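Local coordinates for protein acetyltransferase PA1377 (Pseudomonas aeruginosa, PDB 2VI7) that probably transfers an acetyl group from acetyl-CoA to an amine of a substrate not yet defined, as a member of the GNAT family of N-acetyltransferases, at residues A23-P28 with I70-L75; T126-N131 with A153-R158; F143-E148 with Y163-L168. All coordinates share one frame; numbering follows the deposited sequence.

Interaction 1: A23-P28 with I70-L75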
ATOM      1  N   ALA A  23       2.301 -22.480 -11.352  1.00 41.29           N
ATOM      2  CA  ALA A  23       1.197 -23.116 -12.054  1.00 40.59           C
ATOM      3  C   ALA A  23      -0.127 -22.607 -11.498  1.00 40.40           C
ATOM      4  O   ALA A  23      -1.089 -22.406 -12.246  1.00 42.09           O
ATOM      5  CB  ALA A  23       1.275 -24.625 -11.896  1.00 39.14           C
ATOM      6  N   LEU A  24      -0.177 -22.409 -10.184  1.00 39.75           N
ATOM      7  CA  LEU A  24      -1.389 -21.923  -9.525  1.00 38.96           C
ATOM      8  C   LEU A  24      -1.871 -20.618 -10.159  1.00 38.64           C
ATOM      9  O   LEU A  24      -3.028 -20.487 -10.549  1.00 38.40           O
ATOM     10  CB  LEU A  24      -1.131 -21.691  -8.031  1.00 37.46           C
ATOM     11  CG  LEU A  24      -2.292 -21.063  -7.248  1.00 36.07           C
ATOM     12  CD1 LEU A  24      -3.448 -22.060  -7.174  1.00 35.04           C
ATOM     13  CD2 LEU A  24      -1.818 -20.654  -5.851  1.00 33.72           C
ATOM     14  N   TYR A  25      -0.962 -19.658 -10.266  1.00 39.58           N
ATOM     15  CA  TYR A  25      -1.278 -18.359 -10.831  1.00 41.01           C
ATOM     16  C   TYR A  25      -1.459 -18.371 -12.345  1.00 42.02           C
ATOM     17  O   TYR A  25      -1.986 -17.415 -12.915  1.00 41.74           O
ATOM     18  CB  TYR A  25      -0.195 -17.363 -10.421  1.00 42.73           C
ATOM     19  CG  TYR A  25      -0.209 -17.070  -8.935  1.00 45.46           C
ATOM     20  CD1 TYR A  25       0.973 -16.812  -8.239  1.00 47.37           C
ATOM     21  CD2 TYR A  25      -1.412 -17.043  -8.224  1.00 46.39           C
ATOM     22  CE1 TYR A  25       0.956 -16.537  -6.864  1.00 49.09           C
ATOM     23  CE2 TYR A  25      -1.443 -16.771  -6.859  1.00 48.15           C
ATOM     24  CZ  TYR A  25      -0.257 -16.516  -6.184  1.00 49.62           C
ATOM     25  OH  TYR A  25      -0.283 -16.226  -4.838  1.00 51.78           O
ATOM     26  N   ASN A  26      -1.029 -19.452 -12.995  1.00 42.70           N
ATOM     27  CA  ASN A  26      -1.177 -19.560 -14.439  1.00 43.29           C
ATOM     28  C   ASN A  26      -2.613 -19.925 -14.799  1.00 41.90           C
ATOM     29  O   ASN A  26      -2.966 -19.968 -15.972  1.00 42.99           O
ATOM     30  CB  ASN A  26      -0.187 -20.579 -15.025  1.00 45.72           C
ATOM     31  CG  ASN A  26       1.193 -19.974 -15.292  1.00 48.19           C
ATOM     32  OD1 ASN A  26       1.477 -18.831 -14.908  1.00 49.75           O
ATOM     33  ND2 ASN A  26       2.059 -20.742 -15.947  1.00 49.66           N
ATOM     34  N   ASP A  27      -3.436 -20.199 -13.791  1.00 39.66           N
ATOM     35  CA  ASP A  27      -4.845 -20.491 -14.033  1.00 38.28           C
ATOM     36  C   ASP A  27      -5.510 -19.115 -13.979  1.00 37.07           C
ATOM     37  O   ASP A  27      -5.560 -18.486 -12.922  1.00 36.62           O
ATOM     38  CB  ASP A  27      -5.427 -21.395 -12.938  1.00 38.29           C
ATOM     39  CG  ASP A  27      -6.909 -21.723 -13.164  1.00 39.48           C
ATOM     40  OD1 ASP A  27      -7.564 -21.037 -13.983  1.00 38.17           O
ATOM     41  OD2 ASP A  27      -7.424 -22.660 -12.511  1.00 39.82           O
ATOM     42  N   PRO A  28      -6.021 -18.625 -15.119  1.00 36.39           N
ATOM     43  CA  PRO A  28      -6.669 -17.310 -15.174  1.00 35.85           C
ATOM     44  C   PRO A  28      -7.826 -17.115 -14.192  1.00 35.18           C
ATOM     45  O   PRO A  28      -8.104 -15.991 -13.774  1.00 36.31           O
ATOM     46  CB  PRO A  28      -7.093 -17.194 -16.642  1.00 35.45           C
ATOM     47  CG  PRO A  28      -7.359 -18.606 -17.021  1.00 36.87           C
ATOM     48  CD  PRO A  28      -6.180 -19.336 -16.399  1.00 36.91           C
ATOM     49  N   ILE A  70      -2.380 -26.128  -4.468  1.00 39.85           N
ATOM     50  CA  ILE A  70      -3.761 -25.812  -4.810  1.00 37.19           C
ATOM     51  C   ILE A  70      -4.222 -24.489  -4.216  1.00 36.34           C
ATOM     52  O   ILE A  70      -5.386 -24.098  -4.373  1.00 37.15           O
ATOM     53  CB  ILE A  70      -4.721 -26.912  -4.319  1.00 37.18           C
ATOM     54  CG1 ILE A  70      -4.607 -27.054  -2.799  1.00 35.53           C
ATOM     55  CG2 ILE A  70      -4.398 -28.227  -5.006  1.00 37.06           C
ATOM     56  CD1 ILE A  70      -5.574 -28.048  -2.189  1.00 35.07           C
ATOM     57  N   GLY A  71      -3.316 -23.801  -3.532  1.00 34.22           N
ATOM     58  CA  GLY A  71      -3.680 -22.536  -2.929  1.00 32.44           C
ATOM     59  C   GLY A  71      -2.529 -21.815  -2.269  1.00 31.49           C
ATOM     60  O   GLY A  71      -1.499 -22.404  -1.964  1.00 31.06           O
ATOM     61  N   SER A  72      -2.709 -20.524  -2.034  1.00 30.97           N
ATOM     62  CA  SER A  72      -1.661 -19.740  -1.416  1.00 30.60           C
ATOM     63  C   SER A  72      -2.203 -18.454  -0.812  1.00 30.41           C
ATOM     64  O   SER A  72      -3.270 -17.978  -1.202  1.00 30.85           O
ATOM     65  CB  SER A  72      -0.598 -19.418  -2.454  1.00 30.36           C
ATOM     66  OG  SER A  72       0.460 -18.703  -1.863  1.00 33.84           O
ATOM     67  N   ALA A  73      -1.464 -17.904   0.147  1.00 30.38           N
ATOM     68  CA  ALA A  73      -1.838 -16.661   0.824  1.00 28.94           C
ATOM     69  C   ALA A  73      -0.624 -16.161   1.600  1.00 27.78           C
ATOM     70  O   ALA A  73       0.213 -16.950   2.019  1.00 27.48           O
ATOM     71  CB  ALA A  73      -3.014 -16.900   1.770  1.00 27.87           C
ATOM     72  N   SER A  74      -0.530 -14.851   1.783  1.00 27.11           N
ATOM     73  CA  SER A  74       0.599 -14.280   2.491  1.00 28.06           C
ATOM     74  C   SER A  74       0.198 -13.190   3.476  1.00 28.07           C
ATOM     75  O   SER A  74      -0.763 -12.452   3.254  1.00 28.12           O
ATOM     76  CB  SER A  74       1.597 -13.701   1.492  1.00 29.56           C
ATOM     77  OG  SER A  74       1.013 -12.616   0.788  1.00 33.34           O
ATOM     78  N   LEU A  75       0.954 -13.111   4.568  1.00 27.84           N
ATOM     79  CA  LEU A  75       0.747 -12.117   5.617  1.00 26.55           C
ATOM     80  C   LEU A  75       2.055 -11.353   5.760  1.00 27.19           C
ATOM     81  O   LEU A  75       3.115 -11.957   5.896  1.00 27.33           O
ATOM     82  CB  LEU A  75       0.413 -12.796   6.951  1.00 25.62           C
ATOM     83  CG  LEU A  75       0.372 -11.888   8.193  1.00 24.89           C
ATOM     84  CD1 LEU A  75      -0.707 -10.815   8.026  1.00 24.01           C
ATOM     85  CD2 LEU A  75       0.105 -12.720   9.434  1.00 22.30           C
TER
HETATM   86  O   HOH W   1       0.698 -15.647  -1.997  1.00 35.00           O
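The phenol ring of Y25 is the flat side chain in play, and it meets S72 through its hydroxyl; segment 70-75 lays nothing against either face of the ring. Y25 OH stops 3.9 Å from S72 OG, too far for a direct bond, and one water fills the step: it lies 3.1 Å from Y25 OH and donates to S72 OG, also at 3.1 Å. S72 OG is in turn bonded to L61 O on the adjacent strand, so the polar link from helix to strand runs through a hydroxyl already tied into the sheet.

Most of the apolar contact belongs to L24, whose CB points from the helix toward the strand. CG stands anti to the backbone N (chi1 175°), which carries the branch on toward the strand. There L24 CD1 rests 3.9 Å from I70 C, while L24 CD2 lies 3.8 Å from both G71 C and S72 CB. The methyls therefore pack largely on main chain. This is the bulged part of the strand, where I70 and G71 both face A63 in a classic beta bulge, and the CB of I70 points away from segment 23-28.

A glycerol lies beside Y25, which may mark a pocket. Just beyond, D27 N-caps the short helix 28-31 through A29 N. Helix 18-25 thus packs against one side of strand 68-77, with L24 also touching A96 and Y25 touching A94; the other side carries I70, A73 and L75 against helix 102-117, and strands 58-65 and 86-95 flank it within the sheet.

Interaction 2: T126-N131 with A153-R158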
ATOM      1  N   THR A 126      -7.955  -6.437   0.464  1.00 23.54           N
ATOM      2  CA  THR A 126      -8.829  -5.804  -0.516  1.00 22.71           C
ATOM      3  C   THR A 126      -9.409  -6.993  -1.253  1.00 20.82           C
ATOM      4  O   THR A 126      -8.761  -8.022  -1.372  1.00 20.05           O
ATOM      5  CB  THR A 126      -8.065  -4.889  -1.522  1.00 23.18           C
ATOM      6  OG1 THR A 126      -7.049  -5.646  -2.188  1.00 26.12           O
ATOM      7  CG2 THR A 126      -7.448  -3.690  -0.815  1.00 21.24           C
ATOM      8  N   VAL A 127     -10.640  -6.859  -1.715  1.00 20.16           N
ATOM      9  CA  VAL A 127     -11.304  -7.937  -2.433  1.00 19.99           C
ATOM     10  C   VAL A 127     -12.247  -7.302  -3.455  1.00 20.46           C
ATOM     11  O   VAL A 127     -12.858  -6.262  -3.199  1.00 21.78           O
ATOM     12  CB  VAL A 127     -12.083  -8.881  -1.430  1.00 19.77           C
ATOM     13  CG1 VAL A 127     -12.968  -8.082  -0.522  1.00 19.13           C
ATOM     14  CG2 VAL A 127     -12.967  -9.832  -2.162  1.00 19.62           C
ATOM     15  N   TYR A 128     -12.348  -7.904  -4.631  1.00 20.67           N
ATOM     16  CA  TYR A 128     -13.227  -7.371  -5.667  1.00 20.81           C
ATOM     17  C   TYR A 128     -14.669  -7.348  -5.185  1.00 20.85           C
ATOM     18  O   TYR A 128     -15.151  -8.336  -4.652  1.00 22.28           O
ATOM     19  CB  TYR A 128     -13.076  -8.216  -6.919  1.00 20.84           C
ATOM     20  CG  TYR A 128     -11.704  -8.042  -7.538  1.00 22.40           C
ATOM     21  CD1 TYR A 128     -10.896  -9.136  -7.833  1.00 21.22           C
ATOM     22  CD2 TYR A 128     -11.202  -6.764  -7.811  1.00 22.30           C
ATOM     23  CE1 TYR A 128      -9.617  -8.964  -8.387  1.00 20.52           C
ATOM     24  CE2 TYR A 128      -9.926  -6.583  -8.358  1.00 22.61           C
ATOM     25  CZ  TYR A 128      -9.141  -7.688  -8.644  1.00 21.67           C
ATOM     26  OH  TYR A 128      -7.881  -7.524  -9.185  1.00 25.07           O
ATOM     27  N   THR A 129     -15.353  -6.221  -5.378  1.00 21.79           N
ATOM     28  CA  THR A 129     -16.735  -6.060  -4.911  1.00 23.01           C
ATOM     29  C   THR A 129     -17.754  -7.112  -5.336  1.00 25.89           C
ATOM     30  O   THR A 129     -18.774  -7.293  -4.661  1.00 28.25           O
ATOM     31  CB  THR A 129     -17.323  -4.686  -5.299  1.00 19.77           C
ATOM     32  OG1 THR A 129     -17.342  -4.557  -6.724  1.00 23.82           O
ATOM     33  CG2 THR A 129     -16.516  -3.571  -4.694  1.00 17.43           C
ATOM     34  N   ASP A 130     -17.494  -7.817  -6.431  1.00 28.67           N
ATOM     35  CA  ASP A 130     -18.437  -8.829  -6.906  1.00 29.12           C
ATOM     36  C   ASP A 130     -18.015 -10.266  -6.597  1.00 29.72           C
ATOM     37  O   ASP A 130     -18.640 -11.215  -7.078  1.00 31.70           O
ATOM     38  CB  ASP A 130     -18.661  -8.658  -8.414  1.00 31.25           C
ATOM     39  CG  ASP A 130     -17.419  -8.972  -9.240  1.00 34.95           C
ATOM     40  OD1 ASP A 130     -16.328  -9.148  -8.652  1.00 35.11           O
ATOM     41  OD2 ASP A 130     -17.535  -9.036 -10.489  1.00 36.58           O
ATOM     42  N   ASN A 131     -16.960 -10.432  -5.796  1.00 29.36           N
ATOM     43  CA  ASN A 131     -16.480 -11.766  -5.419  1.00 28.51           C
ATOM     44  C   ASN A 131     -17.155 -12.157  -4.103  1.00 27.52           C
ATOM     45  O   ASN A 131     -16.579 -11.999  -3.032  1.00 26.25           O
ATOM     46  CB  ASN A 131     -14.959 -11.755  -5.246  1.00 28.40           C
ATOM     47  CG  ASN A 131     -14.368 -13.156  -5.111  1.00 29.21           C
ATOM     48  OD1 ASN A 131     -15.090 -14.150  -4.993  1.00 29.53           O
ATOM     49  ND2 ASN A 131     -13.040 -13.237  -5.121  1.00 28.19           N
ATOM     50  N   ALA A 153      -8.257  -1.765  -9.826  1.00 22.64           N
ATOM     51  CA  ALA A 153      -7.377  -2.607 -10.623  1.00 23.13           C
ATOM     52  C   ALA A 153      -8.015  -3.035 -11.928  1.00 23.44           C
ATOM     53  O   ALA A 153      -9.198  -2.811 -12.161  1.00 24.17           O
ATOM     54  CB  ALA A 153      -6.972  -3.853  -9.821  1.00 22.19           C
ATOM     55  N   VAL A 154      -7.200  -3.649 -12.779  1.00 23.99           N
ATOM     56  CA  VAL A 154      -7.642  -4.158 -14.067  1.00 22.64           C
ATOM     57  C   VAL A 154      -7.969  -5.639 -13.886  1.00 23.81           C
ATOM     58  O   VAL A 154      -7.256  -6.372 -13.193  1.00 24.27           O
ATOM     59  CB  VAL A 154      -6.521  -4.031 -15.155  1.00 20.75           C
ATOM     60  CG1 VAL A 154      -6.989  -4.628 -16.480  1.00 20.20           C
ATOM     61  CG2 VAL A 154      -6.144  -2.588 -15.351  1.00 21.46           C
ATOM     62  N   ARG A 155      -9.079  -6.058 -14.477  1.00 24.48           N
ATOM     63  CA  ARG A 155      -9.506  -7.453 -14.461  1.00 25.70           C
ATOM     64  C   ARG A 155     -10.403  -7.624 -15.696  1.00 26.90           C
ATOM     65  O   ARG A 155     -11.328  -6.838 -15.920  1.00 26.78           O
ATOM     66  CB  ARG A 155     -10.274  -7.796 -13.173  1.00 24.77           C
ATOM     67  CG  ARG A 155     -10.518  -9.305 -12.994  1.00 23.82           C
ATOM     68  CD  ARG A 155     -11.588  -9.630 -11.943  1.00 24.53           C
ATOM     69  NE  ARG A 155     -12.878  -9.011 -12.255  1.00 26.35           N
ATOM     70  CZ  ARG A 155     -13.951  -9.066 -11.470  1.00 26.04           C
ATOM     71  NH1 ARG A 155     -15.072  -8.463 -11.841  1.00 24.16           N
ATOM     72  NH2 ARG A 155     -13.912  -9.722 -10.318  1.00 25.03           N
ATOM     73  N   ASP A 156     -10.108  -8.638 -16.506  1.00 28.94           N
ATOM     74  CA  ASP A 156     -10.867  -8.906 -17.733  1.00 30.96           C
ATOM     75  C   ASP A 156     -10.955  -7.678 -18.647  1.00 30.69           C
ATOM     76  O   ASP A 156     -12.008  -7.395 -19.226  1.00 30.93           O
ATOM     77  CB  ASP A 156     -12.283  -9.389 -17.415  1.00 33.07           C
ATOM     78  CG  ASP A 156     -12.299 -10.555 -16.455  1.00 36.03           C
ATOM     79  OD1 ASP A 156     -11.401 -11.426 -16.553  1.00 38.30           O
ATOM     80  OD2 ASP A 156     -13.221 -10.604 -15.610  1.00 37.30           O
ATOM     81  N   GLY A 157      -9.847  -6.948 -18.749  1.00 30.16           N
ATOM     82  CA  GLY A 157      -9.772  -5.779 -19.606  1.00 29.32           C
ATOM     83  C   GLY A 157     -10.516  -4.533 -19.176  1.00 30.05           C
ATOM     84  O   GLY A 157     -10.678  -3.610 -19.970  1.00 30.70           O
ATOM     85  N   ARG A 158     -10.970  -4.489 -17.932  1.00 30.65           N
ATOM     86  CA  ARG A 158     -11.690  -3.319 -17.451  1.00 30.07           C
ATOM     87  C   ARG A 158     -11.311  -2.995 -16.018  1.00 28.96           C
ATOM     88  O   ARG A 158     -10.785  -3.833 -15.304  1.00 29.45           O
ATOM     89  CB  ARG A 158     -13.202  -3.554 -17.542  1.00 32.64           C
ATOM     90  CG  ARG A 158     -13.704  -4.722 -16.717  1.00 34.16           C
ATOM     91  CD  ARG A 158     -15.214  -4.846 -16.821  1.00 37.07           C
TER
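R155 stretches past the ring of Y128 to grip D130, joining two turns of the GNAT fold: the type I turn from Y128 to N131 that follows strand 122-128, and the type I' turn of the hairpin between strands 154-155 and 158-168. The two turns are evidenced by N131 N to Y128 O at 3.0 Å, and by the paired bonds between the backbones of R155 and R158.

The tight part centres on the Y128 ring. R155 CD sits over one face, displaced toward the rim and 4.1 Å from Y128 CE1, whereas A153 CB comes to the edge, 3.8 Å from Y128 OH. That hydroxyl is bonded to V34 O. The charged end of R155 adds little to the ring: its CZ is 5.0 Å from the Y128 centroid with the planes 55° apart, at most a weak cation-pi attraction. R82 of the second subunit packs on Y128 and R155 and also bonds to V154 O, so this buried side belongs to the dimer contact as well.

Toward solvent the contact thins to charges. The exposed D130 is reached because the R155 chain bends at chi3 (58°), turning the guanidinium toward the carboxylate. D156 is exposed at the tip of the hairpin; its OD2 forms a long ion pair with R155 NE, well out of the guanidinium plane, and a salt bridge with R32. R155 NH2 has a second acceptor in Q33 OE1, which helps fix the rotation of the guanidinium.

The grip is end-on, one nitrogen to each oxygen: R155 NH2 meets the syn lone pair of D130 OD1 at 3.0 Å, while R155 NH1 approaches D130 OD2 at 2.9 Å, also on the syn side but 23° out of the carboxylate plane.

Interaction 3: F143-E148 with Y163-L168. With SO4 (sulfate ion), chain E.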
ATOM      1  N   PHE A 143     -13.395  -9.826   9.277  1.00 23.43           N
ATOM      2  CA  PHE A 143     -13.061  -8.643   8.488  1.00 23.53           C
ATOM      3  C   PHE A 143     -14.320  -7.838   8.213  1.00 25.08           C
ATOM      4  O   PHE A 143     -15.384  -8.391   7.937  1.00 27.16           O
ATOM      5  CB  PHE A 143     -12.421  -9.006   7.145  1.00 20.83           C
ATOM      6  CG  PHE A 143     -11.008  -9.496   7.252  1.00 19.48           C
ATOM      7  CD1 PHE A 143     -10.741 -10.820   7.590  1.00 17.18           C
ATOM      8  CD2 PHE A 143      -9.939  -8.635   7.006  1.00 17.69           C
ATOM      9  CE1 PHE A 143      -9.426 -11.287   7.680  1.00 17.00           C
ATOM     10  CE2 PHE A 143      -8.618  -9.091   7.095  1.00 18.81           C
ATOM     11  CZ  PHE A 143      -8.359 -10.426   7.434  1.00 17.37           C
ATOM     12  N   GLU A 144     -14.196  -6.524   8.294  1.00 25.57           N
ATOM     13  CA  GLU A 144     -15.319  -5.660   8.028  1.00 26.18           C
ATOM     14  C   GLU A 144     -14.907  -4.721   6.920  1.00 26.35           C
ATOM     15  O   GLU A 144     -13.738  -4.366   6.812  1.00 25.58           O
ATOM     16  CB  GLU A 144     -15.676  -4.850   9.259  1.00 29.26           C
ATOM     17  CG  GLU A 144     -16.210  -5.651  10.415  1.00 34.62           C
ATOM     18  CD  GLU A 144     -16.525  -4.756  11.607  1.00 39.55           C
ATOM     19  OE1 GLU A 144     -17.439  -3.902  11.502  1.00 42.11           O
ATOM     20  OE2 GLU A 144     -15.845  -4.903  12.644  1.00 42.04           O
ATOM     21  N   THR A 145     -15.870  -4.322   6.096  1.00 26.46           N
ATOM     22  CA  THR A 145     -15.606  -3.409   5.000  1.00 25.71           C
ATOM     23  C   THR A 145     -15.347  -2.016   5.554  1.00 25.34           C
ATOM     24  O   THR A 145     -16.135  -1.494   6.345  1.00 26.66           O
ATOM     25  CB  THR A 145     -16.801  -3.340   4.032  1.00 25.50           C
ATOM     26  OG1 THR A 145     -16.997  -4.622   3.425  1.00 26.03           O
ATOM     27  CG2 THR A 145     -16.554  -2.292   2.946  1.00 24.74           C
ATOM     28  N   GLU A 146     -14.237  -1.421   5.134  1.00 24.51           N
ATOM     29  CA  GLU A 146     -13.861  -0.091   5.579  1.00 24.22           C
ATOM     30  C   GLU A 146     -14.005   0.927   4.464  1.00 24.31           C
ATOM     31  O   GLU A 146     -14.056   2.127   4.713  1.00 26.29           O
ATOM     32  CB  GLU A 146     -12.424  -0.093   6.090  1.00 24.55           C
ATOM     33  CG  GLU A 146     -12.281  -0.641   7.495  1.00 26.84           C
ATOM     34  CD  GLU A 146     -10.902  -0.402   8.071  1.00 29.28           C
ATOM     35  OE1 GLU A 146     -10.776  -0.377   9.316  1.00 28.85           O
ATOM     36  OE2 GLU A 146      -9.947  -0.248   7.280  1.00 29.61           O
ATOM     37  N   GLY A 147     -14.074   0.451   3.230  1.00 24.60           N
ATOM     38  CA  GLY A 147     -14.212   1.368   2.121  1.00 24.46           C
ATOM     39  C   GLY A 147     -14.357   0.648   0.806  1.00 25.46           C
ATOM     40  O   GLY A 147     -14.122  -0.552   0.723  1.00 25.16           O
ATOM     41  N   GLU A 148     -14.759   1.395  -0.217  1.00 27.29           N
ATOM     42  CA  GLU A 148     -14.940   0.874  -1.565  1.00 28.65           C
ATOM     43  C   GLU A 148     -14.093   1.738  -2.492  1.00 28.21           C
ATOM     44  O   GLU A 148     -14.300   2.952  -2.590  1.00 27.39           O
ATOM     45  CB  GLU A 148     -16.413   0.945  -1.965  1.00 30.18           C
ATOM     46  CG  GLU A 148     -16.696   0.377  -3.343  1.00 36.41           C
ATOM     47  CD  GLU A 148     -18.175   0.138  -3.588  1.00 40.21           C
ATOM     48  OE1 GLU A 148     -18.520  -0.404  -4.662  1.00 42.77           O
ATOM     49  OE2 GLU A 148     -18.985   0.489  -2.702  1.00 42.39           O
ATOM     50  N   TYR A 163     -13.345  -3.833  -2.240  1.00 20.37           N
ATOM     51  CA  TYR A 163     -13.737  -3.432  -0.905  1.00 22.33           C
ATOM     52  C   TYR A 163     -12.437  -3.486  -0.108  1.00 22.89           C
ATOM     53  O   TYR A 163     -11.664  -4.441  -0.215  1.00 23.90           O
ATOM     54  CB  TYR A 163     -14.746  -4.411  -0.301  1.00 21.81           C
ATOM     55  CG  TYR A 163     -16.149  -4.231  -0.814  1.00 22.36           C
ATOM     56  CD1 TYR A 163     -16.911  -5.317  -1.227  1.00 21.90           C
ATOM     57  CD2 TYR A 163     -16.720  -2.968  -0.881  1.00 24.27           C
ATOM     58  CE1 TYR A 163     -18.215  -5.141  -1.698  1.00 23.94           C
ATOM     59  CE2 TYR A 163     -18.021  -2.783  -1.350  1.00 24.11           C
ATOM     60  CZ  TYR A 163     -18.760  -3.873  -1.759  1.00 23.96           C
ATOM     61  OH  TYR A 163     -20.037  -3.674  -2.245  1.00 27.66           O
ATOM     62  N   SER A 164     -12.177  -2.437   0.654  1.00 22.85           N
ATOM     63  CA  SER A 164     -10.996  -2.385   1.497  1.00 23.41           C
ATOM     64  C   SER A 164     -11.497  -2.890   2.848  1.00 23.28           C
ATOM     65  O   SER A 164     -12.369  -2.272   3.442  1.00 23.25           O
ATOM     66  CB  SER A 164     -10.508  -0.946   1.618  1.00 23.70           C
ATOM     67  OG  SER A 164      -9.295  -0.902   2.338  1.00 32.24           O
ATOM     68  N   MET A 165     -10.969  -4.018   3.319  1.00 23.45           N
ATOM     69  CA  MET A 165     -11.406  -4.576   4.590  1.00 23.00           C
ATOM     70  C   MET A 165     -10.308  -4.664   5.639  1.00 24.25           C
ATOM     71  O   MET A 165      -9.125  -4.684   5.328  1.00 25.99           O
ATOM     72  CB  MET A 165     -12.003  -5.959   4.378  1.00 22.74           C
ATOM     73  CG  MET A 165     -13.168  -5.987   3.396  1.00 22.44           C
ATOM     74  SD  MET A 165     -13.780  -7.652   3.184  1.00 23.60           S
ATOM     75  CE  MET A 165     -15.024  -7.707   4.466  1.00 23.22           C
ATOM     76  N   ALA A 166     -10.719  -4.704   6.896  1.00 24.10           N
ATOM     77  CA  ALA A 166      -9.781  -4.789   7.994  1.00 24.19           C
ATOM     78  C   ALA A 166     -10.399  -5.606   9.111  1.00 24.64           C
ATOM     79  O   ALA A 166     -11.608  -5.581   9.310  1.00 25.46           O
ATOM     80  CB  ALA A 166      -9.434  -3.393   8.499  1.00 23.99           C
ATOM     81  N   ARG A 167      -9.554  -6.346   9.819  1.00 24.74           N
ATOM     82  CA  ARG A 167      -9.979  -7.153  10.950  1.00 24.21           C
ATOM     83  C   ARG A 167      -9.202  -6.626  12.146  1.00 26.12           C
ATOM     84  O   ARG A 167      -7.978  -6.670  12.158  1.00 26.86           O
ATOM     85  CB  ARG A 167      -9.647  -8.614  10.693  1.00 21.39           C
ATOM     86  CG  ARG A 167      -9.835  -9.544  11.871  1.00 21.58           C
ATOM     87  CD  ARG A 167      -9.461 -10.936  11.412  1.00 22.59           C
ATOM     88  NE  ARG A 167      -9.512 -11.994  12.421  1.00 22.28           N
ATOM     89  CZ  ARG A 167      -8.585 -12.226  13.344  1.00 21.23           C
ATOM     90  NH1 ARG A 167      -7.500 -11.469  13.437  1.00 22.42           N
ATOM     91  NH2 ARG A 167      -8.721 -13.267  14.144  1.00 20.25           N
ATOM     92  N   LEU A 168      -9.918  -6.104  13.138  1.00 29.13           N
ATOM     93  CA  LEU A 168      -9.290  -5.551  14.340  1.00 30.79           C
ATOM     94  C   LEU A 168      -9.332  -6.497  15.540  1.00 33.27           C
ATOM     95  O   LEU A 168     -10.286  -7.245  15.753  1.00 33.81           O
ATOM     96  CB  LEU A 168      -9.933  -4.209  14.722  1.00 29.07           C
ATOM     97  CG  LEU A 168      -9.683  -3.024  13.789  1.00 28.43           C
ATOM     98  CD1 LEU A 168     -10.575  -1.887  14.193  1.00 29.04           C
ATOM     99  CD2 LEU A 168      -8.231  -2.600  13.847  1.00 28.15           C
TER
HETATM  100  S   SO4 E1172     -19.305  -5.594   6.312  1.00 32.56           S
HETATM  101  O1  SO4 E1172     -18.419  -6.182   5.294  1.00 33.44           O
HETATM  102  O2  SO4 E1172     -18.542  -4.671   7.177  1.00 31.01           O
HETATM  103  O3  SO4 E1172     -20.406  -4.844   5.654  1.00 34.20           O
HETATM  104  O4  SO4 E1172     -19.827  -6.700   7.122  1.00 32.96           O
HETATM  105  O   HOH W   2     -12.862  -4.224  11.877  1.00 41.14           O
HETATM  106  O   HOH W   3      -9.206  -1.392   4.843  1.00 36.15           O
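F143, Y163 and M165 bury the most surface where strands 144-152 and 158-168 pair antiparallel. The F143 ring takes R167 CB over the centre of one face, 3.6 Å from the centroid and 7° off the normal, a clear CH-pi contact; V123 and L111 also pack on this ring. M165 bends at chi3 (90°), which brings its CE to 3.6 Å from F143 O, with T145 OG1 also near. The Y163 ring has G147 O and E148 OE2 at its edge, the E148 side chain running alongside and pointing the same way, while T145 CG2 meets the ring obliquely.

Between these side chains the ladder is interrupted by a classic beta bulge, E146 and G147 both facing S164. S164 O accepts from E146 N at 2.7 Å and weakly from G147 N at 3.2 Å; E144 and A166 bond mutually beyond it. E146 also forms a salt bridge with R122, and its OE1 accepts from R150 N of the second subunit.

A sulfate, probably from the crystallisation liquor, sits beside the outer edge of strand 144-152, at T145: T145 N donates to its O2 at 2.9 Å and T145 OG1 to its O1 at 2.8 Å. Thus F143 and the M165 methyl pack on R167 CB and backbone, T145 and E148 bring polar groups to the face of Y163 and M165, and T145's outward-facing amide and hydroxyl, with R139 NE from helix 132-140, hold an anion.

In the fold
From the N terminus, interaction 1 comes first: it closes the loop from helix 18-25 through helices 28-31 and 42-49 and strand 58-65 to strand 68-77, and is complete before the others open. Interactions 2 and 3 then cross, their segments alternating as 126-131, 143-148, 153-158 and 163-168. Interaction 2 brings the end of strand 122-128 to the hairpin turn, and interaction 3 zips up the strands leading into and out of it. They touch where V127 of one meets Y163 of the other, and both reach the second subunit. All three engage the same sheet, interactions 1 and 3 on opposite sides of the chain's centre, their own centres about 22 Å apart.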